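Local atomic coordinates of aminoglycoside phosphotransferase (Mycobacterium smegmatis, PDB entry 6EF6), a protein that phosphorylates (S)-1-amino-2-propanol as a kinase associated with the aminoacetone utilization microcompartment, and belongs to the aminoglycoside phosphotransferase-like family. Residues Tyr263-Ala268 and Ser305-Arg310; His229-Leu234 and Phe253-Phe258; Ile272-Arg277 and Leu309-Leu314. All coordinates share one frame; numbering follows the deposited sequence.

From the N terminus, contact 2 closes first: its loops, 229-234 and 253-258, flank the hairpin of strands 237-239 and 248-250 and line a sodium site. Contacts 1 and 3 open after contact 2 has closed. Their loops overlap: 272-277 lies inside the loop of contact 1, and both end on helix 303-320, where 305-310 and 309-314 share Leu309 and Arg310. This ties helix 263-268 and the turn after it to neighbouring stretches of that helix. Arg310, shared by contacts 1 and 3, forms a salt bridge with Asp231 of contact 2. The helical packing is thereby joined to the metal-binding loop, and Arg310 also touches the bound (2R)-1-methoxypropan-2-amine.

Contact 1. Residues Tyr263-Ala268 and Ser305-Arg310; sequences YDFGTA and SFVFLR
Arg310 NH1 donates a hydrogen bond of 3.0 Å to Tyr263 OH, and two further partners grip the same guanidinium: Asp231, whose OD1 forms a salt bridge with NH2, and Ser270, whose OG bonds NE. The tyrosine bond is bent, 139° at the hydrogen, with the phenol oxygen near the guanidinium edge but tilted out of its plane. Arg310 CG lies 3.4 Å from Gly266 O, and the bend at chi2 (62°) then turns CD and the guanidinium toward Tyr263 OH and Thr267. Thr267 CG2 then sits over the centre of one guanidinium face, 3.7 Å from Arg310 CZ, and the same methyl rests toward the rim of one face of the Tyr263 ring. Threonine suits the place: its methyl packs on both flat groups while its hydroxyl bonds Asp264 O and meets Leu232 N.

The helices pack closely, with axes 7.4 Å apart and crossing at -60°. Gly266, which has no side chain, lies at the crossing and lets its CA come within 3.9 Å of Val307 CA. Apolar groups fill in around it. Phe306 lays one ring face over Tyr263 N, Leu309 CD2 meets Tyr263 CD1, and Val307 CG2 reaches Phe265 CE2 at 3.5 Å. Although Asp264-Phe265-Gly266 spells DFG, it is helical, and Asp264 holds Ala230 N and His158 instead of the sodium ion, much like the helix F aspartate of protein kinases. With three polar partners and a methyl over one face, the guanidinium is fixed in rotation, and its charge probably helps to balance the acidic metal site beside the ligand pocket.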
loop_
_atom_site.group_PDB
_atom_site.type_symbol
_atom_site.label_atom_id
_atom_site.label_comp_id
_atom_site.label_asym_id
_atom_site.label_seq_id
_atom_site.Cartn_x
_atom_site.Cartn_y
_atom_site.Cartn_z
ATOM N N TYR A 263 2.030 -4.035 10.346
ATOM C CA TYR A 263 1.206 -4.372 9.198
ATOM C C TYR A 263 1.930 -4.049 7.903
ATOM O O TYR A 263 1.706 -4.716 6.903
ATOM C CB TYR A 263 -0.134 -3.625 9.318
ATOM C CG TYR A 263 -1.020 -3.741 8.093
ATOM C CD1 TYR A 263 -1.509 -4.966 7.634
ATOM C CD2 TYR A 263 -1.356 -2.627 7.365
ATOM C CE1 TYR A 263 -2.278 -5.064 6.505
ATOM C CE2 TYR A 263 -2.163 -2.708 6.214
ATOM C CZ TYR A 263 -2.601 -3.937 5.805
ATOM O OH TYR A 263 -3.383 -4.022 4.679
ATOM N N ASP A 264 2.824 -3.051 7.890
ATOM C CA ASP A 264 3.589 -2.789 6.673
ATOM C C ASP A 264 4.377 -4.020 6.204
ATOM O O ASP A 264 4.560 -4.215 4.973
ATOM C CB ASP A 264 4.536 -1.604 6.878
ATOM C CG ASP A 264 3.874 -0.261 6.773
ATOM O OD1 ASP A 264 2.873 -0.088 6.053
ATOM O OD2 ASP A 264 4.427 0.678 7.413
ATOM N N PHE A 265 4.810 -4.899 7.131
ATOM C CA PHE A 265 5.457 -6.132 6.678
ATOM C C PHE A 265 4.482 -7.055 5.936
ATOM O O PHE A 265 4.821 -7.681 4.912
ATOM C CB PHE A 265 6.144 -6.945 7.804
ATOM C CG PHE A 265 6.680 -8.232 7.284
ATOM C CD1 PHE A 265 7.736 -8.224 6.381
ATOM C CD2 PHE A 265 6.115 -9.443 7.680
ATOM C CE1 PHE A 265 8.192 -9.395 5.812
ATOM C CE2 PHE A 265 6.591 -10.641 7.136
ATOM C CZ PHE A 265 7.648 -10.620 6.227
ATOM N N GLY A 266 3.254 -7.199 6.438
ATOM C CA GLY A 266 2.272 -7.951 5.663
ATOM C C GLY A 266 2.111 -7.409 4.270
ATOM O O GLY A 266 2.013 -8.171 3.302
ATOM N N THR A 267 2.136 -6.084 4.116
ATOM C CA THR A 267 1.977 -5.537 2.782
ATOM C C THR A 267 3.183 -5.871 1.883
ATOM O O THR A 267 3.014 -5.963 0.677
ATOM C CB THR A 267 1.679 -4.032 2.781
ATOM O OG1 THR A 267 2.848 -3.248 3.052
ATOM C CG2 THR A 267 0.539 -3.665 3.717
ATOM N N ALA A 268 4.388 -6.019 2.448
ATOM C CA ALA A 268 5.582 -6.378 1.690
ATOM C C ALA A 268 5.400 -7.678 0.923
ATOM O O ALA A 268 6.040 -7.864 -0.117
ATOM C CB ALA A 268 6.743 -6.505 2.661
ATOM N N SER A 305 1.105 -12.817 12.132
ATOM C CA SER A 305 -0.224 -12.252 12.270
ATOM C C SER A 305 -0.475 -11.167 11.236
ATOM O O SER A 305 -1.570 -11.099 10.651
ATOM C CB SER A 305 -0.405 -11.666 13.662
ATOM O OG SER A 305 -0.558 -12.648 14.676
ATOM N N PHE A 306 0.489 -10.286 10.998
ATOM C CA PHE A 306 0.302 -9.229 10.030
ATOM C C PHE A 306 0.262 -9.719 8.601
ATOM O O PHE A 306 -0.418 -9.126 7.765
ATOM C CB PHE A 306 1.338 -8.097 10.230
ATOM C CG PHE A 306 1.055 -7.295 11.492
ATOM C CD1 PHE A 306 -0.200 -6.711 11.666
ATOM C CD2 PHE A 306 1.944 -7.235 12.543
ATOM C CE1 PHE A 306 -0.538 -6.016 12.813
ATOM C CE2 PHE A 306 1.608 -6.510 13.753
ATOM C CZ PHE A 306 0.345 -5.952 13.877
ATOM N N VAL A 307 1.036 -10.751 8.288
ATOM C CA VAL A 307 0.910 -11.406 6.983
ATOM C C VAL A 307 -0.511 -11.931 6.808
ATOM O O VAL A 307 -1.111 -11.773 5.738
ATOM C CB VAL A 307 1.990 -12.501 6.788
ATOM C CG1 VAL A 307 1.755 -13.254 5.507
ATOM C CG2 VAL A 307 3.375 -11.914 6.828
ATOM N N PHE A 308 -1.029 -12.610 7.818
ATOM C CA PHE A 308 -2.374 -13.183 7.738
ATOM C C PHE A 308 -3.464 -12.111 7.645
ATOM O O PHE A 308 -4.408 -12.250 6.874
ATOM C CB PHE A 308 -2.605 -14.170 8.867
ATOM C CG PHE A 308 -3.859 -14.969 8.656
ATOM C CD1 PHE A 308 -3.951 -15.873 7.601
ATOM C CD2 PHE A 308 -4.990 -14.812 9.444
ATOM C CE1 PHE A 308 -5.122 -16.559 7.372
ATOM C CE2 PHE A 308 -6.150 -15.548 9.200
ATOM C CZ PHE A 308 -6.198 -16.406 8.170
ATOM N N LEU A 309 -3.286 -10.998 8.350
ATOM C CA LEU A 309 -4.204 -9.859 8.210
ATOM C C LEU A 309 -4.216 -9.364 6.770
ATOM O O LEU A 309 -5.278 -9.143 6.168
ATOM C CB LEU A 309 -3.767 -8.731 9.169
ATOM C CG LEU A 309 -4.579 -7.443 9.087
ATOM C CD1 LEU A 309 -6.054 -7.628 9.260
ATOM C CD2 LEU A 309 -4.069 -6.387 10.068
ATOM N N ARG A 310 -3.021 -9.169 6.184
ATOM C CA ARG A 310 -2.964 -8.731 4.774
ATOM C C ARG A 310 -3.635 -9.749 3.847
ATOM O O ARG A 310 -4.327 -9.362 2.904
ATOM C CB ARG A 310 -1.495 -8.505 4.359
ATOM C CG ARG A 310 -1.319 -8.020 2.958
ATOM C CD ARG A 310 -1.981 -6.657 2.742
ATOM N NE ARG A 310 -1.507 -5.998 1.523
ATOM C CZ ARG A 310 -1.800 -4.790 1.102
ATOM N NH1 ARG A 310 -2.703 -4.072 1.792
ATOM N NH2 ARG A 310 -1.275 -4.284 -0.020
#

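Contact 2. Residues His229-Leu234 and Phe253-Phe258; sequences HADLRL and FDDCGF. With NA (sodium ion), chain D.
His229 and Cys256 bring their CA atoms to 4.2 Å where two irregular loops run past each other, yet no direct hydrogen bond joins the segments. His229 O instead meets Cys256 CA at 3.2 Å in a CA-H...O contact, and a water 2.8 Å from Asp255 N links that amide to His229 O. Ala230 adopts a left-handed backbone conformation, which turns the chain so that Asp231 faces the metal. The sequence here fits the HxDxxxxN Brenner motif of protein kinases and aminoglycoside phosphotransferases, with Asn236 as its last member, bonded to Asp231 O.

The His229 side chain extends anti to its own nitrogen (chi1 178°) and turns its edge onto Phe253. The pair is T-shaped, with planes at 64°, and His229 CD2 lies over the middle of the phenyl face, 3.5 Å from Phe253 CG. Imidazole suits this place because both nitrogens are used: ND1 accepts from Asp231 N at 3.0 Å, in the ring plane, while NE2 bonds Ile251 O. Leu232 CD2 covers one ring face, and the bridging water lies over the other.

Asp231 OD2 binds sodium at 2.2 Å, and Asp252 and three waters complete the site. Asp255 stands in the second shell: its OD2 takes a bond of 2.7 Å from one metal-bound water and another from a water shared with Ala230 O, while Tyr75 OH holds OD1. Sodium is thus held directly by Asp231 and through water by Asp255. Arg233, in one of its two conformers, grips Asp231 side-on, NE to OD1 and NH2 to OD2, each syn but 22° out of the carboxylate plane, and Arg310 NH2 bridges OD1. These bonds fix the carboxylate's rotation with OD2 on the metal, in a pocket probably meant for divalent ions.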
loop_
_atom_site.group_PDB
_atom_site.type_symbol
_atom_site.label_atom_id
_atom_site.label_comp_id
_atom_site.label_asym_id
_atom_site.label_seq_id
_atom_site.Cartn_x
_atom_site.Cartn_y
_atom_site.Cartn_z
ATOM N N HIS A 229 2.419 3.901 5.685
ATOM C CA HIS A 229 2.161 3.901 4.236
ATOM C C HIS A 229 1.053 2.908 3.845
ATOM O O HIS A 229 0.159 3.254 3.078
ATOM C CB HIS A 229 3.470 3.615 3.521
ATOM C CG HIS A 229 3.384 3.540 2.031
ATOM N ND1 HIS A 229 2.758 2.497 1.366
ATOM C CD2 HIS A 229 3.887 4.368 1.077
ATOM C CE1 HIS A 229 2.913 2.688 0.067
ATOM N NE2 HIS A 229 3.607 3.801 -0.134
ATOM N N ALA A 230 1.122 1.683 4.406
ATOM C CA ALA A 230 0.077 0.662 4.303
ATOM C C ALA A 230 -0.030 0.033 2.929
ATOM O O ALA A 230 -0.949 -0.748 2.717
ATOM C CB ALA A 230 -1.271 1.151 4.816
ATOM N N ASP A 231 0.919 0.246 2.017
ATOM C CA ASP A 231 0.968 -0.484 0.739
ATOM C C ASP A 231 2.408 -0.636 0.266
ATOM O O ASP A 231 2.743 -0.367 -0.897
ATOM C CB ASP A 231 0.046 0.097 -0.338
ATOM C CG ASP A 231 -0.208 -0.895 -1.471
ATOM O OD1 ASP A 231 0.010 -2.114 -1.318
ATOM O OD2 ASP A 231 -0.558 -0.384 -2.569
ATOM N N LEU A 232 3.270 -1.099 1.163
ATOM C CA LEU A 232 4.712 -1.201 0.901
ATOM C C LEU A 232 5.095 -2.540 0.289
ATOM O O LEU A 232 5.972 -3.277 0.763
ATOM C CB LEU A 232 5.480 -0.919 2.177
ATOM C CG LEU A 232 5.485 0.555 2.614
ATOM C CD1 LEU A 232 6.087 0.709 4.022
ATOM C CD2 LEU A 232 6.211 1.429 1.615
ATOM N N ARG A 233 4.421 -2.801 -0.808
ATOM C CA ARG A 233 4.771 -3.872 -1.737
ATOM C C ARG A 233 6.036 -3.525 -2.501
ATOM O O ARG A 233 6.320 -2.354 -2.749
ATOM C CB ARG A 233 3.682 -3.994 -2.794
ATOM C CG ARG A 233 2.439 -4.534 -2.250
ATOM C CD ARG A 233 1.393 -4.712 -3.329
ATOM N NE ARG A 233 0.719 -3.463 -3.672
ATOM C CZ ARG A 233 0.787 -2.840 -4.851
ATOM N NH1 ARG A 233 1.522 -3.319 -5.846
ATOM N NH2 ARG A 233 0.120 -1.698 -5.039
ATOM N N LEU A 234 6.796 -4.550 -2.937
ATOM C CA LEU A 234 7.999 -4.291 -3.708
ATOM C C LEU A 234 7.722 -3.408 -4.925
ATOM O O LEU A 234 8.538 -2.566 -5.288
ATOM C CB LEU A 234 8.604 -5.633 -4.132
ATOM C CG LEU A 234 9.202 -6.519 -3.031
ATOM C CD1 LEU A 234 9.301 -7.983 -3.530
ATOM C CD2 LEU A 234 10.549 -6.056 -2.594
ATOM N N PHE A 253 1.391 6.441 -1.876
ATOM C CA PHE A 253 0.977 6.662 -0.481
ATOM C C PHE A 253 -0.554 6.739 -0.337
ATOM O O PHE A 253 -1.058 7.197 0.695
ATOM C CB PHE A 253 1.666 7.917 0.117
ATOM C CG PHE A 253 3.093 7.743 0.502
ATOM C CD1 PHE A 253 4.115 7.668 -0.460
ATOM C CD2 PHE A 253 3.472 7.782 1.837
ATOM C CE1 PHE A 253 5.440 7.555 -0.088
ATOM C CE2 PHE A 253 4.812 7.657 2.187
ATOM C CZ PHE A 253 5.791 7.550 1.250
ATOM N N ASP A 254 -1.326 6.361 -1.365
ATOM C CA ASP A 254 -2.752 6.651 -1.323
ATOM C C ASP A 254 -3.518 5.826 -0.287
ATOM O O ASP A 254 -4.657 6.198 0.002
ATOM C CB ASP A 254 -3.350 6.409 -2.713
ATOM C CG ASP A 254 -4.791 6.931 -2.843
ATOM O OD1 ASP A 254 -5.076 8.113 -2.551
ATOM O OD2 ASP A 254 -5.675 6.150 -3.288
ATOM N N ASP A 255 -2.982 4.744 0.234
ATOM C CA ASP A 255 -3.596 3.990 1.331
ATOM C C ASP A 255 -3.063 4.400 2.689
ATOM O O ASP A 255 -3.370 3.773 3.687
ATOM C CB ASP A 255 -3.492 2.462 1.166
ATOM C CG ASP A 255 -4.457 1.886 0.185
ATOM O OD1 ASP A 255 -5.437 2.555 -0.169
ATOM O OD2 ASP A 255 -4.155 0.730 -0.244
ATOM N N CYS A 256 -2.246 5.436 2.769
ATOM C CA CYS A 256 -1.607 5.720 4.049
ATOM C C CYS A 256 -2.645 6.140 5.090
ATOM O O CYS A 256 -3.714 6.664 4.791
ATOM C CB CYS A 256 -0.505 6.776 3.911
ATOM S SG CYS A 256 -1.008 8.525 3.772
ATOM N N GLY A 257 -2.333 5.832 6.347
ATOM C CA GLY A 257 -3.256 6.163 7.435
ATOM C C GLY A 257 -2.806 5.463 8.700
ATOM O O GLY A 257 -1.655 5.111 8.821
ATOM N N PHE A 258 -3.699 5.391 9.674
ATOM C CA PHE A 258 -3.295 4.905 10.985
ATOM C C PHE A 258 -3.460 3.414 11.019
ATOM O O PHE A 258 -4.484 2.908 10.596
ATOM C CB PHE A 258 -4.098 5.648 12.058
ATOM C CG PHE A 258 -3.809 7.110 12.054
ATOM C CD1 PHE A 258 -2.646 7.604 12.628
ATOM C CD2 PHE A 258 -4.661 7.992 11.410
ATOM C CE1 PHE A 258 -2.368 8.960 12.616
ATOM C CE2 PHE A 258 -4.360 9.363 11.381
ATOM C CZ PHE A 258 -3.202 9.824 11.981
HETATM NA NA NA D . -2.071 0.961 -3.467
HETATM O O HOH W 1 -0.401 3.627 0.359
HETATM O O HOH W 2 -2.996 -1.300 1.094
HETATM O O HOH W 3 -1.960 2.608 -2.000
HETATM O O HOH W 4 -3.812 0.130 -2.829
HETATM O O HOH W 5 -3.221 2.579 -4.941
#

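Contact 3. Residues Ile272-Arg277 and Leu309-Leu314; sequences IEHDPR and LRRLLL
Arg311 leaves its helix with CG trans to the main-chain nitrogen (chi1 -171°) and bends at chi2, which carries its guanidinium toward Glu273 and His274. Glu273 folds in turn at its own chi2 (88°), and His274 sets its ring between its backbone N and carbonyl carbon, so both acceptors converge on one nitrogen. The two acceptors lie in a type I beta turn, Ile272 to Asp275, that connects helix 263-268 to helix 278-290 and is pinned here to helix 303-320.

NH1 of Arg311 serves both partners. Its salt bridge to Glu273 OE1 is 2.8 Å long but bent, and meets the carboxylate on the anti side and out of its plane. The bond to His274 ND1, 2.9 Å long, is straighter at 165°, with the histidine nitrogen in the guanidinium plane although the two flat groups are steeply inclined. Arginine suits a place where many acceptors meet: NE reaches Ser338 OG, NH2 bonds Tyr334 O, and the Tyr334 ring makes a cation-pi contact. Tyr334 OH also bonds Glu273 OE1, so helix 325-347 fixes both ends of the salt bridge.

Glu273 OE2 packs beside Leu314 CD1 at 3.4 Å and takes a weak hydrogen bond from Phe271 N. The other methyl of that leucine, CD2, covers one face of the Arg310 guanidinium, whose NH2 is held by Asp231. Further along, Asp275 forms an Asx turn ahead of helix 278-290, in which its OD1 accepts from Arg277 N at 2.8 Å and also from Arg277 NE.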
loop_
_atom_site.group_PDB
_atom_site.type_symbol
_atom_site.label_atom_id
_atom_site.label_comp_id
_atom_site.label_asym_id
_atom_site.label_seq_id
_atom_site.Cartn_x
_atom_site.Cartn_y
_atom_site.Cartn_z
ATOM N N ILE A 272 1.754 -12.890 -2.343
ATOM C CA ILE A 272 2.808 -13.892 -2.364
ATOM C C ILE A 272 3.015 -14.502 -0.975
ATOM O O ILE A 272 4.051 -15.115 -0.718
ATOM C CB ILE A 272 4.124 -13.378 -3.016
ATOM C CG1 ILE A 272 4.685 -12.151 -2.293
ATOM C CG2 ILE A 272 3.922 -13.080 -4.473
ATOM C CD1 ILE A 272 6.064 -11.681 -2.848
ATOM N N GLU A 273 2.017 -14.339 -0.097
ATOM C CA GLU A 273 2.109 -14.764 1.298
ATOM C C GLU A 273 2.307 -16.259 1.434
ATOM O O GLU A 273 2.812 -16.725 2.456
ATOM C CB GLU A 273 0.862 -14.316 2.089
ATOM C CG GLU A 273 0.542 -12.829 1.986
ATOM C CD GLU A 273 -0.347 -12.380 0.823
ATOM O OE1 GLU A 273 -0.622 -13.215 -0.082
ATOM O OE2 GLU A 273 -0.713 -11.213 0.820
ATOM N N HIS A 274 1.820 -17.043 0.472
ATOM C CA HIS A 274 1.854 -18.502 0.470
ATOM C C HIS A 274 3.143 -19.073 -0.110
ATOM O O HIS A 274 3.316 -20.295 -0.181
ATOM C CB HIS A 274 0.635 -18.986 -0.347
ATOM C CG HIS A 274 0.679 -18.481 -1.766
ATOM N ND1 HIS A 274 0.448 -17.159 -2.124
ATOM C CD2 HIS A 274 1.071 -19.110 -2.905
ATOM C CE1 HIS A 274 0.625 -17.021 -3.425
ATOM N NE2 HIS A 274 1.021 -18.186 -3.919
ATOM N N ASP A 275 4.069 -18.234 -0.517
ATOM C CA ASP A 275 5.274 -18.757 -1.114
ATOM C C ASP A 275 6.139 -19.448 -0.049
ATOM O O ASP A 275 6.315 -18.899 1.052
ATOM C CB ASP A 275 6.053 -17.590 -1.756
ATOM C CG ASP A 275 7.162 -18.054 -2.635
ATOM O OD1 ASP A 275 8.211 -18.581 -2.142
ATOM O OD2 ASP A 275 7.051 -17.906 -3.892
ATOM N N PRO A 276 6.766 -20.587 -0.370
ATOM C CA PRO A 276 7.605 -21.281 0.631
ATOM C C PRO A 276 8.841 -20.505 1.066
ATOM O O PRO A 276 9.452 -20.876 2.069
ATOM C CB PRO A 276 7.987 -22.592 -0.060
ATOM C CG PRO A 276 7.094 -22.696 -1.210
ATOM C CD PRO A 276 6.617 -21.355 -1.604
ATOM N N ARG A 277 9.209 -19.478 0.338
ATOM C CA ARG A 277 10.351 -18.646 0.708
ATOM C C ARG A 277 9.996 -17.594 1.765
ATOM O O ARG A 277 10.853 -16.775 2.159
ATOM C CB ARG A 277 10.931 -17.961 -0.539
ATOM C CG ARG A 277 11.585 -18.962 -1.487
ATOM C CD ARG A 277 11.897 -18.350 -2.837
ATOM N NE ARG A 277 10.660 -18.036 -3.560
ATOM C CZ ARG A 277 10.607 -17.506 -4.788
ATOM N NH1 ARG A 277 11.724 -17.235 -5.432
ATOM N NH2 ARG A 277 9.444 -17.236 -5.378
ATOM N N LEU A 309 -3.286 -10.998 8.350
ATOM C CA LEU A 309 -4.204 -9.859 8.210
ATOM C C LEU A 309 -4.216 -9.364 6.770
ATOM O O LEU A 309 -5.278 -9.143 6.168
ATOM C CB LEU A 309 -3.767 -8.731 9.169
ATOM C CG LEU A 309 -4.579 -7.443 9.087
ATOM C CD1 LEU A 309 -6.054 -7.628 9.260
ATOM C CD2 LEU A 309 -4.069 -6.387 10.068
ATOM N N ARG A 310 -3.021 -9.169 6.184
ATOM C CA ARG A 310 -2.964 -8.731 4.774
ATOM C C ARG A 310 -3.635 -9.749 3.847
ATOM O O ARG A 310 -4.327 -9.362 2.904
ATOM C CB ARG A 310 -1.495 -8.505 4.359
ATOM C CG ARG A 310 -1.319 -8.020 2.958
ATOM C CD ARG A 310 -1.981 -6.657 2.742
ATOM N NE ARG A 310 -1.507 -5.998 1.523
ATOM C CZ ARG A 310 -1.800 -4.790 1.102
ATOM N NH1 ARG A 310 -2.703 -4.072 1.792
ATOM N NH2 ARG A 310 -1.275 -4.284 -0.020
ATOM N N ARG A 311 -3.385 -11.038 4.090
ATOM C CA ARG A 311 -3.985 -12.082 3.271
ATOM C C ARG A 311 -5.499 -11.986 3.251
ATOM O O ARG A 311 -6.118 -12.059 2.194
ATOM C CB ARG A 311 -3.578 -13.431 3.801
ATOM C CG ARG A 311 -3.966 -14.613 2.900
ATOM C CD ARG A 311 -3.074 -14.697 1.651
ATOM N NE ARG A 311 -3.465 -15.805 0.781
ATOM C CZ ARG A 311 -2.727 -16.327 -0.190
ATOM N NH1 ARG A 311 -1.498 -15.854 -0.384
ATOM N NH2 ARG A 311 -3.166 -17.323 -0.901
ATOM N N LEU A 312 -6.140 -11.827 4.424
ATOM C CA LEU A 312 -7.600 -11.735 4.471
ATOM C C LEU A 312 -8.073 -10.485 3.773
ATOM O O LEU A 312 -9.088 -10.498 3.099
ATOM C CB LEU A 312 -8.112 -11.793 5.911
ATOM C CG LEU A 312 -7.924 -13.113 6.641
ATOM C CD1 LEU A 312 -8.464 -12.964 8.098
ATOM C CD2 LEU A 312 -8.668 -14.191 5.913
ATOM N N LEU A 313 -7.375 -9.362 4.001
ATOM C CA LEU A 313 -7.728 -8.143 3.313
ATOM C C LEU A 313 -7.692 -8.282 1.803
ATOM O O LEU A 313 -8.550 -7.748 1.103
ATOM C CB LEU A 313 -6.871 -6.981 3.776
ATOM C CG LEU A 313 -7.277 -6.340 5.075
ATOM C CD1 LEU A 313 -6.116 -5.543 5.654
ATOM C CD2 LEU A 313 -8.541 -5.459 4.932
ATOM N N LEU A 314 -6.623 -8.895 1.283
ATOM C CA LEU A 314 -6.508 -9.072 -0.161
ATOM C C LEU A 314 -7.499 -10.075 -0.714
ATOM O O LEU A 314 -7.935 -9.940 -1.856
ATOM C CB LEU A 314 -5.066 -9.426 -0.544
ATOM C CG LEU A 314 -4.049 -8.310 -0.288
ATOM C CD1 LEU A 314 -2.665 -8.826 -0.655
ATOM C CD2 LEU A 314 -4.386 -7.054 -1.041
#